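Local coordinates for ABC transporter substrate binding protein (Ribose) (Agrobacterium vitis S4, PDB 4WT7), which binds the sugar alcohol D-allitol and probably serves as the carbohydrate-binding component of an ABC transporter, at residues 135-140 / 271-276; 165-170 / 223-228. All coordinates share one frame; numbering follows the deposited sequence.

Contact 1: residues 135-140 / 271-276; sequences WGIGKD and VAQQPA. With X9X (D-allitol), chain C.
Ile137 and Val271 meet where helix 134-148 lies against the C-terminal end of strand 267-272. The fold is that of a periplasmic binding protein with two alpha/beta lobes, and the chain from Val271 to Ala276 passes from the mixed sheet of one lobe into helix 275-290. The contact is small and wholly apolar. CG1 of Ile137 lies 3.8 Å from CG1 of Val271, and the two side chains cross at a slant. No hydrogen bond joins the segments. Val271 turns this methyl to the helix because its CG1 is anti to the backbone N (chi1 -177°). The CD1 methyl of Ile137 also reaches along to Gln273, where it comes within 4.3 Å of the CG methylene.

Beyond that methylene the chain of Gln273 is extended, and it carries the amide to the ligand. NE2 donates a nearly straight bond to OAB of D-allitol, 2.9 Å long with an N-H...O angle of 170°. NE2 is also hydrogen-bonded to OD1 of Asp251. On the other side of the amide group, OE1 is bonded to the hydroxyl of Ser132. Both polar atoms of this buried amide are therefore satisfied, and the bonds at its two ends should fix its rotation.

Backbone hydrogen bonds hold this part of the chain. Val271 bonds to Gly249, at the end of strand 246-249, and to Asp251, and Gln273 also bonds to Asp251. Gln274 follows as the N-cap residue of helix 275-290, with its side-chain NE2 bonded to O of Pro302.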
loop_
_atom_site.group_PDB
_atom_site.type_symbol
_atom_site.label_atom_id
_atom_site.label_comp_id
_atom_site.label_asym_id
_atom_site.label_seq_id
_atom_site.Cartn_x
_atom_site.Cartn_y
_atom_site.Cartn_z
ATOM N N TRP A 135 -0.360 6.982 9.367
ATOM C CA TRP A 135 -0.419 6.947 10.812
ATOM C C TRP A 135 -1.852 6.654 11.263
ATOM O O TRP A 135 -2.083 5.793 12.130
ATOM C CB TRP A 135 0.105 8.256 11.356
ATOM C CG TRP A 135 1.573 8.428 11.056
ATOM C CD1 TRP A 135 2.600 7.934 11.797
ATOM C CD2 TRP A 135 2.176 9.118 9.947
ATOM N NE1 TRP A 135 3.781 8.280 11.248
ATOM C CE2 TRP A 135 3.562 9.019 10.107
ATOM C CE3 TRP A 135 1.674 9.850 8.855
ATOM C CZ2 TRP A 135 4.483 9.570 9.192
ATOM C CZ3 TRP A 135 2.586 10.411 7.947
ATOM C CH2 TRP A 135 3.973 10.265 8.126
ATOM N N GLY A 136 -2.799 7.343 10.632
ATOM C CA GLY A 136 -4.232 7.139 10.875
ATOM C C GLY A 136 -4.621 5.713 10.521
ATOM O O GLY A 136 -5.218 5.027 11.336
ATOM N N ILE A 137 -4.272 5.272 9.308
ATOM C CA ILE A 137 -4.561 3.913 8.879
ATOM C C ILE A 137 -4.041 2.880 9.878
ATOM O O ILE A 137 -4.770 1.986 10.327
ATOM C CB ILE A 137 -3.934 3.630 7.513
ATOM C CG1 ILE A 137 -4.809 4.246 6.420
ATOM C CG2 ILE A 137 -3.817 2.113 7.269
ATOM C CD1 ILE A 137 -4.294 4.005 5.026
ATOM N N GLY A 138 -2.764 2.991 10.213
ATOM C CA GLY A 138 -2.132 1.949 10.986
ATOM C C GLY A 138 -2.685 1.923 12.380
ATOM O O GLY A 138 -2.909 0.845 12.927
ATOM N N LYS A 139 -2.940 3.095 12.958
ATOM C CA LYS A 139 -3.516 3.143 14.306
ATOM C C LYS A 139 -4.976 2.614 14.339
ATOM O O LYS A 139 -5.399 1.885 15.258
ATOM C CB LYS A 139 -3.450 4.593 14.827
ATOM C CG LYS A 139 -4.614 4.958 15.738
ATOM C CD LYS A 139 -4.873 6.434 15.767
ATOM C CE LYS A 139 -5.857 6.868 14.723
ATOM N NZ LYS A 139 -7.103 7.336 15.378
ATOM N N ASP A 140 -5.762 3.020 13.356
ATOM C CA ASP A 140 -7.125 2.589 13.289
ATOM C C ASP A 140 -7.205 1.072 13.127
ATOM O O ASP A 140 -8.036 0.433 13.756
ATOM C CB ASP A 140 -7.860 3.274 12.128
ATOM C CG ASP A 140 -8.160 4.752 12.395
ATOM O OD1 ASP A 140 -8.209 5.197 13.569
ATOM O OD2 ASP A 140 -8.343 5.468 11.399
ATOM N N VAL A 271 -8.588 -1.653 5.731
ATOM C CA VAL A 271 -8.704 -0.205 5.512
ATOM C C VAL A 271 -8.598 0.105 4.013
ATOM O O VAL A 271 -7.544 -0.060 3.378
ATOM C CB VAL A 271 -7.644 0.599 6.308
ATOM C CG1 VAL A 271 -7.873 2.089 6.090
ATOM C CG2 VAL A 271 -7.705 0.253 7.825
ATOM N N ALA A 272 -9.696 0.566 3.445
ATOM C CA ALA A 272 -9.716 0.839 2.023
ATOM C C ALA A 272 -8.950 2.121 1.741
ATOM O O ALA A 272 -9.122 3.150 2.437
ATOM C CB ALA A 272 -11.115 0.940 1.516
ATOM N N GLN A 273 -8.118 2.027 0.722
ATOM C CA GLN A 273 -7.474 3.183 0.121
ATOM C C GLN A 273 -8.139 3.552 -1.180
ATOM O O GLN A 273 -9.055 2.853 -1.651
ATOM C CB GLN A 273 -6.022 2.848 -0.164
ATOM C CG GLN A 273 -5.224 2.621 1.076
ATOM C CD GLN A 273 -3.712 2.766 0.829
ATOM O OE1 GLN A 273 -3.176 3.865 0.875
ATOM N NE2 GLN A 273 -3.049 1.659 0.531
ATOM N N GLN A 274 -7.653 4.644 -1.771
ATOM C CA GLN A 274 -8.199 5.203 -3.008
ATOM C C GLN A 274 -7.061 5.405 -4.019
ATOM O O GLN A 274 -6.605 6.536 -4.253
ATOM C CB GLN A 274 -8.879 6.522 -2.708
ATOM C CG GLN A 274 -9.977 6.404 -1.667
ATOM C CD GLN A 274 -10.891 7.643 -1.616
ATOM O OE1 GLN A 274 -11.754 7.819 -2.486
ATOM N NE2 GLN A 274 -10.739 8.474 -0.575
ATOM N N PRO A 275 -6.579 4.305 -4.592
ATOM C CA PRO A 275 -5.419 4.370 -5.483
ATOM C C PRO A 275 -5.686 5.166 -6.767
ATOM O O PRO A 275 -4.827 5.923 -7.222
ATOM C CB PRO A 275 -5.107 2.897 -5.760
ATOM C CG PRO A 275 -6.399 2.135 -5.354
ATOM C CD PRO A 275 -6.893 2.916 -4.197
ATOM N N ALA A 276 -6.853 5.034 -7.361
ATOM C CA ALA A 276 -7.088 5.855 -8.541
ATOM C C ALA A 276 -7.026 7.356 -8.151
ATOM O O ALA A 276 -6.391 8.158 -8.846
ATOM C CB ALA A 276 -8.379 5.479 -9.219
HETATM O OAA X9X C . 4.440 -2.342 -1.122
HETATM C CAG X9X C . 3.384 -3.231 -1.064
HETATM C CAI X9X C . 2.000 -2.687 -0.922
HETATM O OAC X9X C . 1.771 -2.159 0.363
HETATM C CAK X9X C . 1.669 -1.744 -2.042
HETATM O OAE X9X C . 1.943 -2.436 -3.199
HETATM C CAL X9X C . 0.175 -1.415 -2.084
HETATM O OAF X9X C . -0.593 -2.565 -2.166
HETATM C CAJ X9X C . -0.352 -0.477 -1.017
HETATM O OAD X9X C . -0.626 -1.096 0.192
HETATM C CAH X9X C . 0.461 0.779 -0.785
HETATM O OAB X9X C . -0.272 1.900 -0.341
#

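Contact 2: residues 165-170 / 223-228; sequences TPCAIR and WSAWDI. With X9X (D-allitol), chain C.
Cys167 packs against Ala225 where the start of helix 165-178 meets the turn after strand 221-224. In this periplasmic binding protein fold, such strand-to-helix turns line the sugar cleft, and D-allitol lies beside this one. The tight part is apolar: CB of Cys167 and CB of Ala225 are 3.8 Å apart. The SG of Cys167 continues to the ligand, 3.2 Å from OAC.

Arg170 links the turn to the ligand. Its NH1 donates to O of Ala225 at 2.9 Å, a bent bond (144°) with the oxygen 22° out of the guanidinium plane. The same NH1 donates to OAD of D-allitol at 3.0 Å, in that plane. NH2 reaches OAB at 3.1 Å, and NE is held by OD1 of Asn134. CB of Pro166 lies over one guanidinium face, near the rim.

With CG between the backbone N and the carbonyl carbon (chi1 57°), the indole of Trp226 lies against the ligand, CAI 3.7 Å above one ring face toward the rim. NE1 of Trp226 is bonded to Asp193.

Away from the ligand the packing is less close. CZ2 of Trp223 lies 4.0 Å from CB of Arg170, and no direct hydrogen bond joins the two residues. A water links them: it donates to O of Arg170 and accepts from NE1 of Trp223 at 3.0 Å.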
loop_
_atom_site.group_PDB
_atom_site.type_symbol
_atom_site.label_atom_id
_atom_site.label_comp_id
_atom_site.label_asym_id
_atom_site.label_seq_id
_atom_site.Cartn_x
_atom_site.Cartn_y
_atom_site.Cartn_z
ATOM N N THR A 165 7.666 2.989 2.451
ATOM C CA THR A 165 7.143 3.964 3.414
ATOM C C THR A 165 5.786 3.665 4.045
ATOM O O THR A 165 5.707 3.641 5.255
ATOM C CB THR A 165 7.133 5.385 2.841
ATOM O OG1 THR A 165 8.403 5.634 2.234
ATOM C CG2 THR A 165 6.898 6.395 3.934
ATOM N N PRO A 166 4.709 3.474 3.257
ATOM C CA PRO A 166 3.409 3.288 3.926
ATOM C C PRO A 166 3.307 2.016 4.767
ATOM O O PRO A 166 2.659 2.023 5.810
ATOM C CB PRO A 166 2.401 3.222 2.769
ATOM C CG PRO A 166 3.200 2.967 1.558
ATOM C CD PRO A 166 4.551 3.608 1.803
ATOM N N CYS A 167 3.975 0.951 4.346
ATOM C CA CYS A 167 4.004 -0.269 5.151
ATOM C C CYS A 167 4.801 -0.116 6.454
ATOM O O CYS A 167 4.406 -0.666 7.497
ATOM C CB CYS A 167 4.578 -1.425 4.342
ATOM S SG CYS A 167 3.853 -1.576 2.709
ATOM N N ALA A 168 5.935 0.589 6.392
ATOM C CA ALA A 168 6.715 0.844 7.596
ATOM C C ALA A 168 5.841 1.584 8.590
ATOM O O ALA A 168 5.806 1.280 9.777
ATOM C CB ALA A 168 7.942 1.688 7.273
ATOM N N ILE A 169 5.131 2.590 8.108
ATOM C CA ILE A 169 4.316 3.387 9.033
ATOM C C ILE A 169 3.212 2.517 9.633
ATOM O O ILE A 169 2.909 2.610 10.836
ATOM C CB ILE A 169 3.738 4.648 8.333
ATOM C CG1 ILE A 169 4.884 5.545 7.818
ATOM C CG2 ILE A 169 2.780 5.438 9.255
ATOM C CD1 ILE A 169 4.333 6.707 6.881
ATOM N N ARG A 170 2.584 1.687 8.805
ATOM C CA ARG A 170 1.494 0.861 9.298
ATOM C C ARG A 170 2.021 -0.095 10.363
ATOM O O ARG A 170 1.391 -0.276 11.400
ATOM C CB ARG A 170 0.825 0.079 8.153
ATOM C CG ARG A 170 -0.029 0.951 7.213
ATOM C CD ARG A 170 -0.212 0.336 5.844
ATOM N NE ARG A 170 -0.541 1.346 4.844
ATOM C CZ ARG A 170 -0.586 1.133 3.528
ATOM N NH1 ARG A 170 -0.344 -0.067 3.008
ATOM N NH2 ARG A 170 -0.838 2.130 2.732
ATOM N N TRP A 223 -2.091 -10.087 10.968
ATOM C CA TRP A 223 -1.987 -8.716 10.496
ATOM C C TRP A 223 -1.062 -8.652 9.299
ATOM O O TRP A 223 -0.043 -9.346 9.252
ATOM C CB TRP A 223 -1.408 -7.852 11.612
ATOM C CG TRP A 223 -1.208 -6.368 11.277
ATOM C CD1 TRP A 223 -2.049 -5.345 11.604
ATOM C CD2 TRP A 223 -0.106 -5.766 10.571
ATOM N NE1 TRP A 223 -1.544 -4.147 11.156
ATOM C CE2 TRP A 223 -0.359 -4.374 10.510
ATOM C CE3 TRP A 223 1.063 -6.259 9.981
ATOM C CZ2 TRP A 223 0.521 -3.471 9.888
ATOM C CZ3 TRP A 223 1.921 -5.384 9.358
ATOM C CH2 TRP A 223 1.654 -3.997 9.320
ATOM N N SER A 224 -1.408 -7.784 8.357
ATOM C CA SER A 224 -0.587 -7.514 7.192
ATOM C C SER A 224 -0.725 -6.041 6.867
ATOM O O SER A 224 -1.739 -5.430 7.194
ATOM C CB SER A 224 -1.108 -8.340 6.023
ATOM O OG SER A 224 -1.160 -9.701 6.406
ATOM N N ALA A 225 0.254 -5.493 6.158
ATOM C CA ALA A 225 0.295 -4.051 5.903
ATOM C C ALA A 225 -0.524 -3.678 4.663
ATOM O O ALA A 225 -0.826 -2.497 4.429
ATOM C CB ALA A 225 1.754 -3.586 5.756
ATOM N N TRP A 226 -0.868 -4.700 3.876
ATOM C CA TRP A 226 -1.707 -4.567 2.704
ATOM C C TRP A 226 -2.481 -5.878 2.578
ATOM O O TRP A 226 -2.155 -6.840 3.244
ATOM C CB TRP A 226 -0.892 -4.257 1.449
ATOM C CG TRP A 226 0.154 -5.270 1.144
ATOM C CD1 TRP A 226 1.199 -5.648 1.948
ATOM C CD2 TRP A 226 0.286 -6.013 -0.056
ATOM N NE1 TRP A 226 1.960 -6.612 1.327
ATOM C CE2 TRP A 226 1.429 -6.848 0.088
ATOM C CE3 TRP A 226 -0.424 -6.059 -1.242
ATOM C CZ2 TRP A 226 1.837 -7.736 -0.917
ATOM C CZ3 TRP A 226 -0.015 -6.923 -2.234
ATOM C CH2 TRP A 226 1.097 -7.753 -2.067
ATOM N N ASP A 227 -3.460 -5.942 1.695
ATOM C CA ASP A 227 -4.512 -6.945 1.868
ATOM C C ASP A 227 -4.427 -8.219 1.006
ATOM O O ASP A 227 -5.201 -9.138 1.205
ATOM C CB ASP A 227 -5.895 -6.279 1.843
ATOM C CG ASP A 227 -6.338 -5.814 0.451
ATOM O OD1 ASP A 227 -5.562 -5.946 -0.524
ATOM O OD2 ASP A 227 -7.494 -5.313 0.372
ATOM N N ILE A 228 -3.455 -8.295 0.097
ATOM C CA ILE A 228 -3.281 -9.502 -0.689
ATOM C C ILE A 228 -2.711 -10.665 0.135
ATOM O O ILE A 228 -3.198 -11.804 -0.003
ATOM C CB ILE A 228 -2.480 -9.197 -1.979
ATOM C CG1 ILE A 228 -3.203 -8.089 -2.772
ATOM C CG2 ILE A 228 -2.330 -10.420 -2.839
ATOM C CD1 ILE A 228 -4.728 -8.331 -2.979
HETATM O OAA X9X C . 4.440 -2.342 -1.122
HETATM C CAG X9X C . 3.384 -3.231 -1.064
HETATM C CAI X9X C . 2.000 -2.687 -0.922
HETATM O OAC X9X C . 1.771 -2.159 0.363
HETATM C CAK X9X C . 1.669 -1.744 -2.042
HETATM O OAE X9X C . 1.943 -2.436 -3.199
HETATM C CAL X9X C . 0.175 -1.415 -2.084
HETATM O OAF X9X C . -0.593 -2.565 -2.166
HETATM C CAJ X9X C . -0.352 -0.477 -1.017
HETATM O OAD X9X C . -0.626 -1.096 0.192
HETATM C CAH X9X C . 0.461 0.779 -0.785
HETATM O OAB X9X C . -0.272 1.900 -0.341
HETATM O O HOH W 1 -1.494 -1.277 11.911
#

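In the fold
Contacts 1 and 2 have centres about 9 Å apart and reach the same mixed sheet. Along the chain, 165-170 and 223-228 are nested inside the loop closed by 135-140 and 271-276. The two contacts touch directly. NE2 of Gln273 packs 3.2 Å from NH2 of Arg170, and CG2 of Ile137 lies 4.0 Å from CG of Arg170. They share OAB at one end of D-allitol, which accepts from both Gln273 and Arg170; contact 2 also runs on along the ligand. Contact 1 thus adds one donor to the pocket, while contact 2 adds two nitrogens of Arg170 and an aromatic face. His44, Asp47, Asp120 and Asp251 supply further hydrogen bonds to the ligand.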